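Long-range contacts in methionine gamma-lyase (Trichomonas vaginalis, PDB 1PFF), which belongs to the Cys/Met metabolism family of pyridoxal phosphate-dependent enzymes, with an aminotransferase-like fold built round a large mixed beta-sheet: residues His39-Asp44 with Asp66-Ala71; Asp101-Val106 with Leu132-Asp137. All coordinates share one frame; numbering follows the deposited sequence.

Contact 1: His39-Asp44 with Asp66-Ala71; sequences HLISDD and DFIDMA
I41, S42 and D43 pair in parallel register with D66, F67 and I68, and the axes of residues 39-43 and 66-68 approach to 4.7 Å at an angle of 29°. The backbone bonds D66 N to L40 O, S42 N to D66 O and I68 N to S42 O hold the pair together, and D44 N adds a weak one to I68 O. At the start of the pairing H39 reaches across with its ring edge: NE2 donates to D66 OD2 over 2.7 Å, on the anti side of the carboxylate, whose plane stands 77° from the ring. T84 engages ND1, so the imidazole is gripped at both nitrogens.

On the D66 and I41 face, the I41 CG2 methyl meets I68 CD1 and M70 CE, each at 3.6 Å. M70, extended beyond CG (chi2 -173°), lays its SD and CE alongside the backbone of S42 and D43. The other face carries F67 beside S42, CD2 lying 3.9 Å from S42 CB; helix 48-60 packs here, and H51 stacks on the F67 ring.

At the end of its strand D43 sends its carboxylate to the chain after I68. There OD2 accepts from M70 N at 2.8 Å, in a nearly straight bond. D69 folds into an Asx turn, its OD1 taking the amide of A71 and lying 4.3 Å from D43 OD2. K98 forms salt bridges with D43, D44 and D69; this single lysine probably offsets much of the repulsion among the three carboxylates and favours their ionised state.

Contact 2: Asp101-Val106 with Leu132-Asp137; sequences DIEDAV and LDLGVD
E103 and L134 bring the first flat group into play, for this contact has no aromatic ring: the E103 carboxylate takes the L134 CD2 methyl above its plane, 3.9 Å from OE1. The other flat groups are peptides. V106 meets the L134 carbonyl with both methyls, CG1 close to the plane of that peptide at the oxygen's edge and CG2 well out of the plane, 3.5 Å from L134 O. CG1 also rests 3.8 Å from G135 O, an oxygen that accepts a hydrogen bond from R110.

Apolar branches do the rest. Leaning across I102 at about a right angle, L134 sets CD1 3.8 Å from I102 CB. With chi1 at -63°, I102 keeps CG1 beside its own backbone N and turns CG2 anti to that nitrogen, toward V136, whose CG2 it meets closely at 3.4 Å. The same V136 methyl lies 3.9 Å from V106 CG2, so it is shared by two residues one helical turn apart. No hydrogen bond crosses between the segments; each backbone has bonds of its own. G135 N closes a turn onto L132 O, and G135, with a positive phi of 97°, brings its bare backbone up to V106. D101 is the N-cap of the helix, its OD2 accepting from D104 N over 3.0 Å, while OD1 forms a salt bridge with K239.

Helix 102-109 is the crossover between parallel strands 84-90 and 116-120, and the loop packed on it leads into strand 138-142. I102 and A105 rest on F89, V136 touches V119, and Q240 of helix 234-240 meets L134 and accepts from I102 N.

Contact 1 closes before contact 2 opens along the chain, yet their centres are only 15 Å apart and their nearest atoms about 5 Å, without touching. Contact 1 lies within the large mixed sheet, joining its outer strand 64-68, an edge within this chain, to strand 39-43 in the unit 39-43, 48-60, 64-68. Contact 2 packs against that sheet, setting the crossover helix of the unit 84-90, 102-109, 116-120 on the loop leading to strand 138-142. Strand 84-90 bridges them, bonding to strand 39-43 and offering F89 to D43 and M70 of contact 1 and to I102 and A105 of contact 2. Both build up the same sheet-centred part of the fold.

Contact 1: His39-Asp44 with Asp66-Ala71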
# COMPACT_ATOMS: atom_id res chain seq x y z
N HIS A 39 -1.80 -39.32 -15.78
CA HIS A 39 -2.06 -39.93 -14.48
C HIS A 39 -1.27 -39.18 -13.40
O HIS A 39 -0.13 -38.78 -13.61
CB HIS A 39 -1.68 -41.42 -14.52
CG HIS A 39 -1.78 -42.14 -13.21
ND1 HIS A 39 -0.71 -42.80 -12.65
CD2 HIS A 39 -2.83 -42.32 -12.36
CE1 HIS A 39 -1.09 -43.35 -11.50
NE2 HIS A 39 -2.36 -43.08 -11.31
N LEU A 40 -1.91 -38.96 -12.25
CA LEU A 40 -1.28 -38.29 -11.12
C LEU A 40 -1.42 -39.17 -9.88
O LEU A 40 -2.49 -39.71 -9.62
CB LEU A 40 -1.91 -36.91 -10.86
CG LEU A 40 -1.35 -36.10 -9.68
CD1 LEU A 40 -1.36 -34.58 -9.98
CD2 LEU A 40 -2.14 -36.38 -8.40
N ILE A 41 -0.33 -39.32 -9.14
CA ILE A 41 -0.38 -40.02 -7.86
C ILE A 41 -0.25 -38.98 -6.78
O ILE A 41 0.70 -38.19 -6.80
CB ILE A 41 0.75 -41.05 -7.74
CG1 ILE A 41 0.72 -42.03 -8.92
CG2 ILE A 41 0.65 -41.80 -6.39
CD1 ILE A 41 2.01 -42.78 -9.13
N SER A 42 -1.19 -38.98 -5.84
CA SER A 42 -1.17 -38.05 -4.72
C SER A 42 -1.21 -38.82 -3.41
O SER A 42 -1.75 -39.93 -3.35
CB SER A 42 -2.36 -37.10 -4.79
OG SER A 42 -2.42 -36.25 -3.65
N ASP A 43 -0.61 -38.24 -2.38
CA ASP A 43 -0.79 -38.76 -1.04
C ASP A 43 -2.25 -38.58 -0.61
O ASP A 43 -2.95 -37.70 -1.10
CB ASP A 43 0.16 -38.08 -0.05
CG ASP A 43 0.09 -38.71 1.34
OD1 ASP A 43 -0.24 -37.98 2.29
OD2 ASP A 43 0.35 -39.92 1.55
N ASP A 44 -2.69 -39.43 0.31
CA ASP A 44 -4.08 -39.40 0.75
C ASP A 44 -4.31 -38.49 1.96
O ASP A 44 -5.42 -38.45 2.49
CB ASP A 44 -4.58 -40.82 1.02
CG ASP A 44 -3.90 -41.47 2.22
OD1 ASP A 44 -2.97 -40.86 2.79
OD2 ASP A 44 -4.23 -42.58 2.66
N ASP A 66 -4.77 -41.38 -8.52
CA ASP A 66 -4.81 -42.30 -7.40
C ASP A 66 -4.44 -41.54 -6.13
O ASP A 66 -3.45 -40.82 -6.12
CB ASP A 66 -3.81 -43.43 -7.62
CG ASP A 66 -4.32 -44.48 -8.59
OD1 ASP A 66 -5.38 -45.08 -8.32
OD2 ASP A 66 -3.73 -44.76 -9.64
N PHE A 67 -5.23 -41.70 -5.07
CA PHE A 67 -4.82 -41.23 -3.73
C PHE A 67 -4.30 -42.41 -2.94
O PHE A 67 -5.00 -43.41 -2.74
CB PHE A 67 -5.99 -40.59 -2.97
CG PHE A 67 -6.54 -39.36 -3.62
CD1 PHE A 67 -7.69 -39.44 -4.40
CD2 PHE A 67 -5.92 -38.12 -3.45
CE1 PHE A 67 -8.22 -38.29 -5.01
CE2 PHE A 67 -6.44 -36.96 -4.05
CZ PHE A 67 -7.60 -37.06 -4.83
N ILE A 68 -3.05 -42.32 -2.49
CA ILE A 68 -2.40 -43.44 -1.80
C ILE A 68 -1.70 -42.99 -0.52
O ILE A 68 -1.36 -41.80 -0.37
CB ILE A 68 -1.39 -44.14 -2.75
CG1 ILE A 68 -0.13 -43.26 -2.94
CG2 ILE A 68 -2.04 -44.48 -4.11
CD1 ILE A 68 1.05 -43.99 -3.56
N ASP A 69 -1.46 -43.92 0.38
CA ASP A 69 -0.69 -43.60 1.59
C ASP A 69 0.79 -43.67 1.26
O ASP A 69 1.37 -44.75 1.16
CB ASP A 69 -1.07 -44.55 2.72
CG ASP A 69 -0.35 -44.24 4.02
OD1 ASP A 69 0.55 -43.36 4.05
OD2 ASP A 69 -0.62 -44.85 5.08
N MET A 70 1.41 -42.51 1.09
CA MET A 70 2.81 -42.47 0.66
C MET A 70 3.84 -42.72 1.78
O MET A 70 5.05 -42.70 1.53
CB MET A 70 3.11 -41.16 -0.07
CG MET A 70 2.47 -41.07 -1.45
SD MET A 70 3.05 -39.59 -2.29
CE MET A 70 2.13 -39.72 -3.81
N ALA A 71 3.36 -42.96 2.99
CA ALA A 71 4.24 -43.38 4.09
C ALA A 71 4.43 -44.91 4.09
O ALA A 71 5.27 -45.42 4.83
CB ALA A 71 3.69 -42.89 5.44

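Contact 2: Asp101-Val106 with Leu132-Asp137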
# COMPACT_ATOMS: atom_id res chain seq x y z
N ASP A 101 8.95 -39.82 3.64
CA ASP A 101 10.36 -39.80 3.30
C ASP A 101 10.56 -39.23 1.89
O ASP A 101 10.30 -39.90 0.89
CB ASP A 101 10.94 -41.22 3.42
CG ASP A 101 12.45 -41.24 3.33
OD1 ASP A 101 13.05 -42.11 3.99
OD2 ASP A 101 13.12 -40.47 2.61
N ILE A 102 11.02 -37.98 1.83
CA ILE A 102 11.15 -37.26 0.54
C ILE A 102 12.15 -37.97 -0.38
O ILE A 102 11.83 -38.26 -1.54
CB ILE A 102 11.56 -35.77 0.76
CG1 ILE A 102 10.48 -35.01 1.54
CG2 ILE A 102 11.86 -35.10 -0.57
CD1 ILE A 102 10.95 -33.63 2.08
N GLU A 103 13.35 -38.22 0.13
CA GLU A 103 14.39 -38.88 -0.67
C GLU A 103 13.89 -40.24 -1.21
O GLU A 103 14.11 -40.56 -2.39
CB GLU A 103 15.67 -39.05 0.16
CG GLU A 103 16.83 -39.71 -0.59
CD GLU A 103 18.19 -39.36 -0.02
OE1 GLU A 103 18.28 -38.83 1.12
OE2 GLU A 103 19.20 -39.61 -0.71
N ASP A 104 13.20 -41.00 -0.37
CA ASP A 104 12.68 -42.31 -0.78
C ASP A 104 11.53 -42.20 -1.77
O ASP A 104 11.42 -43.02 -2.69
CB ASP A 104 12.26 -43.15 0.43
CG ASP A 104 11.84 -44.55 0.02
OD1 ASP A 104 12.72 -45.34 -0.38
OD2 ASP A 104 10.65 -44.93 0.02
N ALA A 105 10.66 -41.20 -1.58
CA ALA A 105 9.59 -40.93 -2.52
C ALA A 105 10.15 -40.63 -3.91
O ALA A 105 9.66 -41.16 -4.91
CB ALA A 105 8.69 -39.78 -2.03
N VAL A 106 11.20 -39.80 -3.96
CA VAL A 106 11.86 -39.49 -5.23
C VAL A 106 12.43 -40.76 -5.87
O VAL A 106 12.20 -41.01 -7.05
CB VAL A 106 12.97 -38.43 -5.05
CG1 VAL A 106 13.78 -38.26 -6.35
CG2 VAL A 106 12.35 -37.10 -4.59
N LEU A 132 14.14 -29.85 -2.76
CA LEU A 132 14.90 -29.86 -4.02
C LEU A 132 16.26 -30.54 -3.86
O LEU A 132 16.73 -31.22 -4.77
CB LEU A 132 15.07 -28.45 -4.59
CG LEU A 132 13.80 -27.67 -4.97
CD1 LEU A 132 14.20 -26.33 -5.58
CD2 LEU A 132 12.90 -28.45 -5.94
N ASP A 133 16.87 -30.38 -2.68
CA ASP A 133 18.15 -31.00 -2.33
C ASP A 133 18.06 -32.52 -2.38
O ASP A 133 19.06 -33.21 -2.62
CB ASP A 133 18.56 -30.61 -0.91
CG ASP A 133 18.99 -29.16 -0.77
OD1 ASP A 133 18.36 -28.27 -1.37
OD2 ASP A 133 19.95 -28.82 -0.07
N LEU A 134 16.86 -33.03 -2.16
CA LEU A 134 16.61 -34.46 -2.14
C LEU A 134 16.05 -35.00 -3.46
O LEU A 134 15.59 -36.14 -3.51
CB LEU A 134 15.68 -34.80 -0.98
CG LEU A 134 16.20 -34.37 0.40
CD1 LEU A 134 15.12 -34.63 1.45
CD2 LEU A 134 17.52 -35.06 0.74
N GLY A 135 16.11 -34.19 -4.52
CA GLY A 135 15.72 -34.64 -5.84
C GLY A 135 14.31 -34.31 -6.31
O GLY A 135 13.93 -34.65 -7.42
N VAL A 136 13.52 -33.66 -5.45
CA VAL A 136 12.20 -33.18 -5.83
C VAL A 136 12.32 -32.21 -7.01
O VAL A 136 13.30 -31.47 -7.10
CB VAL A 136 11.51 -32.50 -4.61
CG1 VAL A 136 10.27 -31.72 -5.01
CG2 VAL A 136 11.17 -33.56 -3.57
N ASP A 137 11.36 -32.23 -7.92
CA ASP A 137 11.41 -31.34 -9.09
C ASP A 137 10.84 -29.96 -8.82
O ASP A 137 11.41 -28.95 -9.23
CB ASP A 137 10.69 -31.98 -10.27
CG ASP A 137 11.35 -33.25 -10.71
OD1 ASP A 137 12.46 -33.17 -11.28
OD2 ASP A 137 10.86 -34.36 -10.48